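Local coordinates for protein peptide methionine sulfoxide reductase msrA/msrB (Neisseria meningitidis, PDB 3BQG) that reduces methionine sulfoxide in peptides and proteins back to methionine, probably through a redox-active centre in its MsrA domain, at residues His53-Lys58 and Thr93-Gly98. The protein carries 1 engineered substitution. Numbering follows the deposited sequence.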
ATOM      1  N   HIS A  53     -11.226  -0.742   8.438  1.00 14.33           N
ATOM      2  CA  HIS A  53      -9.801  -0.839   8.116  1.00 14.37           C
ATOM      3  C   HIS A  53      -9.554  -0.899   6.618  1.00 14.17           C
ATOM      4  O   HIS A  53     -10.391  -1.374   5.858  1.00 14.89           O
ATOM      5  CB  HIS A  53      -9.196  -2.107   8.738  1.00 13.16           C
ATOM      6  CG  HIS A  53      -9.289  -2.157  10.227  1.00 14.20           C
ATOM      7  ND1 HIS A  53      -8.238  -1.811  11.050  1.00 15.03           N
ATOM      8  CD2 HIS A  53     -10.310  -2.502  11.045  1.00 11.33           C
ATOM      9  CE1 HIS A  53      -8.608  -1.945  12.311  1.00 12.96           C
ATOM     10  NE2 HIS A  53      -9.861  -2.364  12.334  1.00 15.46           N
ATOM     11  N   ALA A  54      -8.382  -0.438   6.207  1.00 13.19           N
ATOM     12  CA  ALA A  54      -7.996  -0.476   4.804  1.00 11.74           C
ATOM     13  C   ALA A  54      -6.978  -1.605   4.644  1.00 13.33           C
ATOM     14  O   ALA A  54      -6.114  -1.790   5.509  1.00 12.84           O
ATOM     15  CB  ALA A  54      -7.358   0.840   4.412  1.00 11.18           C
ATOM     16  N   GLU A  55      -7.079  -2.379   3.565  1.00 14.56           N
ATOM     17  CA  GLU A  55      -6.093  -3.426   3.349  1.00 15.89           C
ATOM     18  C   GLU A  55      -4.828  -2.640   3.035  1.00 15.82           C
ATOM     19  O   GLU A  55      -4.790  -1.826   2.108  1.00 14.76           O
ATOM     20  CB  GLU A  55      -6.521  -4.356   2.213  1.00 16.46           C
ATOM     21  CG  GLU A  55      -7.479  -5.437   2.724  1.00 19.14           C
ATOM     22  CD  GLU A  55      -7.889  -6.442   1.672  1.00 21.09           C
ATOM     23  OE1 GLU A  55      -7.069  -6.752   0.784  1.00 22.31           O
ATOM     24  OE2 GLU A  55      -9.035  -6.940   1.748  1.00 21.39           O
ATOM     25  N   THR A  56      -3.804  -2.871   3.841  1.00 14.50           N
ATOM     26  CA  THR A  56      -2.557  -2.129   3.741  1.00 15.10           C
ATOM     27  C   THR A  56      -1.335  -3.034   3.754  1.00 15.76           C
ATOM     28  O   THR A  56      -1.375  -4.144   4.283  1.00 16.10           O
ATOM     29  CB  THR A  56      -2.469  -1.137   4.939  1.00 15.24           C
ATOM     30  OG1 THR A  56      -3.630  -0.292   4.940  1.00 15.10           O
ATOM     31  CG2 THR A  56      -1.214  -0.285   4.862  1.00 14.89           C
ATOM     32  N   VAL A  57      -0.252  -2.552   3.159  1.00 15.30           N
ATOM     33  CA  VAL A  57       0.991  -3.302   3.131  1.00 15.23           C
ATOM     34  C   VAL A  57       2.047  -2.462   3.835  1.00 15.50           C
ATOM     35  O   VAL A  57       2.336  -1.340   3.417  1.00 14.08           O
ATOM     36  CB  VAL A  57       1.461  -3.588   1.685  1.00 14.88           C
ATOM     37  CG1 VAL A  57       2.810  -4.283   1.707  1.00 16.46           C
ATOM     38  CG2 VAL A  57       0.440  -4.462   0.964  1.00 13.50           C
ATOM     39  N   LYS A  58       2.594  -2.997   4.926  1.00 16.79           N
ATOM     40  CA  LYS A  58       3.637  -2.312   5.680  1.00 17.84           C
ATOM     41  C   LYS A  58       4.942  -2.622   4.950  1.00 16.82           C
ATOM     42  O   LYS A  58       5.405  -3.762   4.955  1.00 16.50           O
ATOM     43  CB  LYS A  58       3.690  -2.849   7.118  1.00 18.71           C
ATOM     44  CG  LYS A  58       4.816  -2.278   7.979  1.00 21.13           C
ATOM     45  CD  LYS A  58       4.759  -2.819   9.410  1.00 23.45           C
ATOM     46  CE  LYS A  58       5.138  -4.293   9.497  1.00 27.84           C
ATOM     47  NZ  LYS A  58       6.616  -4.538   9.355  1.00 31.66           N
ATOM     48  N   THR A  93     -14.559   0.484   1.340  1.00 15.65           N
ATOM     49  CA  THR A  93     -13.562   1.290   2.034  1.00 14.89           C
ATOM     50  C   THR A  93     -12.289   0.511   2.349  1.00 14.64           C
ATOM     51  O   THR A  93     -11.249   1.112   2.590  1.00 16.09           O
ATOM     52  CB  THR A  93     -14.103   1.882   3.365  1.00 14.91           C
ATOM     53  OG1 THR A  93     -14.575   0.824   4.207  1.00 18.20           O
ATOM     54  CG2 THR A  93     -15.226   2.865   3.095  1.00 13.81           C
ATOM     55  N   GLN A  94     -12.359  -0.820   2.355  1.00 14.83           N
ATOM     56  CA  GLN A  94     -11.171  -1.611   2.665  1.00 15.53           C
ATOM     57  C   GLN A  94     -10.168  -1.633   1.510  1.00 15.79           C
ATOM     58  O   GLN A  94      -9.041  -2.112   1.669  1.00 14.56           O
ATOM     59  CB  GLN A  94     -11.560  -3.041   3.066  1.00 17.11           C
ATOM     60  CG  GLN A  94     -11.763  -4.024   1.926  1.00 21.98           C
ATOM     61  CD  GLN A  94     -12.472  -5.293   2.385  1.00 25.81           C
ATOM     62  OE1 GLN A  94     -13.694  -5.303   2.548  1.00 25.39           O
ATOM     63  NE2 GLN A  94     -11.705  -6.365   2.610  1.00 26.27           N
ATOM     64  N   TYR A  95     -10.582  -1.104   0.357  1.00 14.49           N
ATOM     65  CA  TYR A  95      -9.728  -1.039  -0.826  1.00 14.72           C
ATOM     66  C   TYR A  95      -9.387   0.416  -1.170  1.00 14.50           C
ATOM     67  O   TYR A  95      -8.896   0.697  -2.266  1.00 14.15           O
ATOM     68  CB  TYR A  95     -10.420  -1.701  -2.031  1.00 15.72           C
ATOM     69  CG  TYR A  95     -10.796  -3.152  -1.801  1.00 18.10           C
ATOM     70  CD1 TYR A  95      -9.817  -4.116  -1.577  1.00 17.70           C
ATOM     71  CD2 TYR A  95     -12.133  -3.553  -1.771  1.00 18.30           C
ATOM     72  CE1 TYR A  95     -10.156  -5.441  -1.327  1.00 20.45           C
ATOM     73  CE2 TYR A  95     -12.487  -4.880  -1.520  1.00 20.52           C
ATOM     74  CZ  TYR A  95     -11.491  -5.815  -1.297  1.00 20.63           C
ATOM     75  OH  TYR A  95     -11.827  -7.118  -1.021  1.00 25.47           O
ATOM     76  N   ARG A  96      -9.652   1.333  -0.239  1.00 13.20           N
ATOM     77  CA  ARG A  96      -9.364   2.750  -0.460  1.00 14.31           C
ATOM     78  C   ARG A  96      -7.858   2.956  -0.580  1.00 13.75           C
ATOM     79  O   ARG A  96      -7.082   2.181  -0.018  1.00 13.81           O
ATOM     80  CB  ARG A  96      -9.923   3.603   0.696  1.00 12.10           C
ATOM     81  CG  ARG A  96      -9.233   3.438   2.062  1.00 14.73           C
ATOM     82  CD  ARG A  96      -9.892   4.361   3.090  1.00 13.83           C
ATOM     83  NE  ARG A  96      -9.325   4.290   4.439  1.00 15.21           N
ATOM     84  CZ  ARG A  96      -9.660   3.385   5.361  1.00 16.51           C
ATOM     85  NH1 ARG A  96     -10.566   2.452   5.098  1.00 15.01           N
ATOM     86  NH2 ARG A  96      -9.096   3.426   6.562  1.00 17.55           N
ATOM     87  N   SER A  97      -7.441   3.984  -1.317  1.00 12.57           N
ATOM     88  CA  SER A  97      -6.013   4.251  -1.472  1.00 13.42           C
ATOM     89  C   SER A  97      -5.521   5.203  -0.388  1.00 12.50           C
ATOM     90  O   SER A  97      -6.243   6.096   0.054  1.00 13.38           O
ATOM     91  CB  SER A  97      -5.706   4.850  -2.853  1.00 12.57           C
ATOM     92  OG  SER A  97      -6.362   6.097  -3.041  1.00 12.83           O
ATOM     93  N   GLY A  98      -4.286   4.996   0.048  1.00 12.25           N
ATOM     94  CA  GLY A  98      -3.734   5.865   1.063  1.00 12.07           C
ATOM     95  C   GLY A  98      -2.298   5.557   1.416  1.00 12.37           C
ATOM     96  O   GLY A  98      -1.807   4.449   1.185  1.00 12.72           O
TER
HETATM   97  O   HOH W   1     -12.980  -0.895   5.659  1.00 16.76           O
HETATM   98  O   HOH W   2      -6.382  -0.581   0.044  1.00 15.16           O
HETATM   99  O   HOH W   3     -10.012  -8.609   0.023  1.00 25.44           O
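His53 meets Gln94 where strand 54-62, inside the mixed sheet of the MsrA fold, receives the 3-10 turn and loop leading into strand 97-101; strand 3-10 lies between these two strands in the sheet, and the contact forms where strand 54-62 starts. It illustrates how a loop can be tied to a strand beside a reactive cysteine. The carbonyl oxygen of His53 takes a CA-H...O contact from Gln94, O to CA 3.3 Å, and a water joins that same oxygen to Thr93 OG1. At Ala54 the methyl group sits over one face of the Arg96 guanidinium, CB 3.6 Å from CZ. The extended Arg96 chain also carries NH1 back to Thr93 O, while NE pairs with Glu128 and NH1 also reaches Gly52, which together limit rotation of the flat group.

Glu55 donates one direct hydrogen bond and accepts the other. Glu55 N gives a nearly straight bond to Gln94 O (2.7 Å, 174° at the hydrogen). The buried Glu55 side chain, with CG beside the backbone N (chi1 -84°) and extended beyond, runs alongside that of Gln94, the carboxylate and amide planes 68° apart. The two OE atoms divide the work: OE1 accepts from the backbone N of Phe13, next to Cys12, the S-hydroxycysteine of this sulfenic acid form, whereas OE2 accepts from Gln94 and a water. Gln94 CG lies over the centre of the Tyr95 ring. That water bridges Glu55 OE2 and Tyr95 OH, 2.6 Å from each, and Gln94 NE2 donates to the anti side of Glu55 OE2 at 2.9 Å.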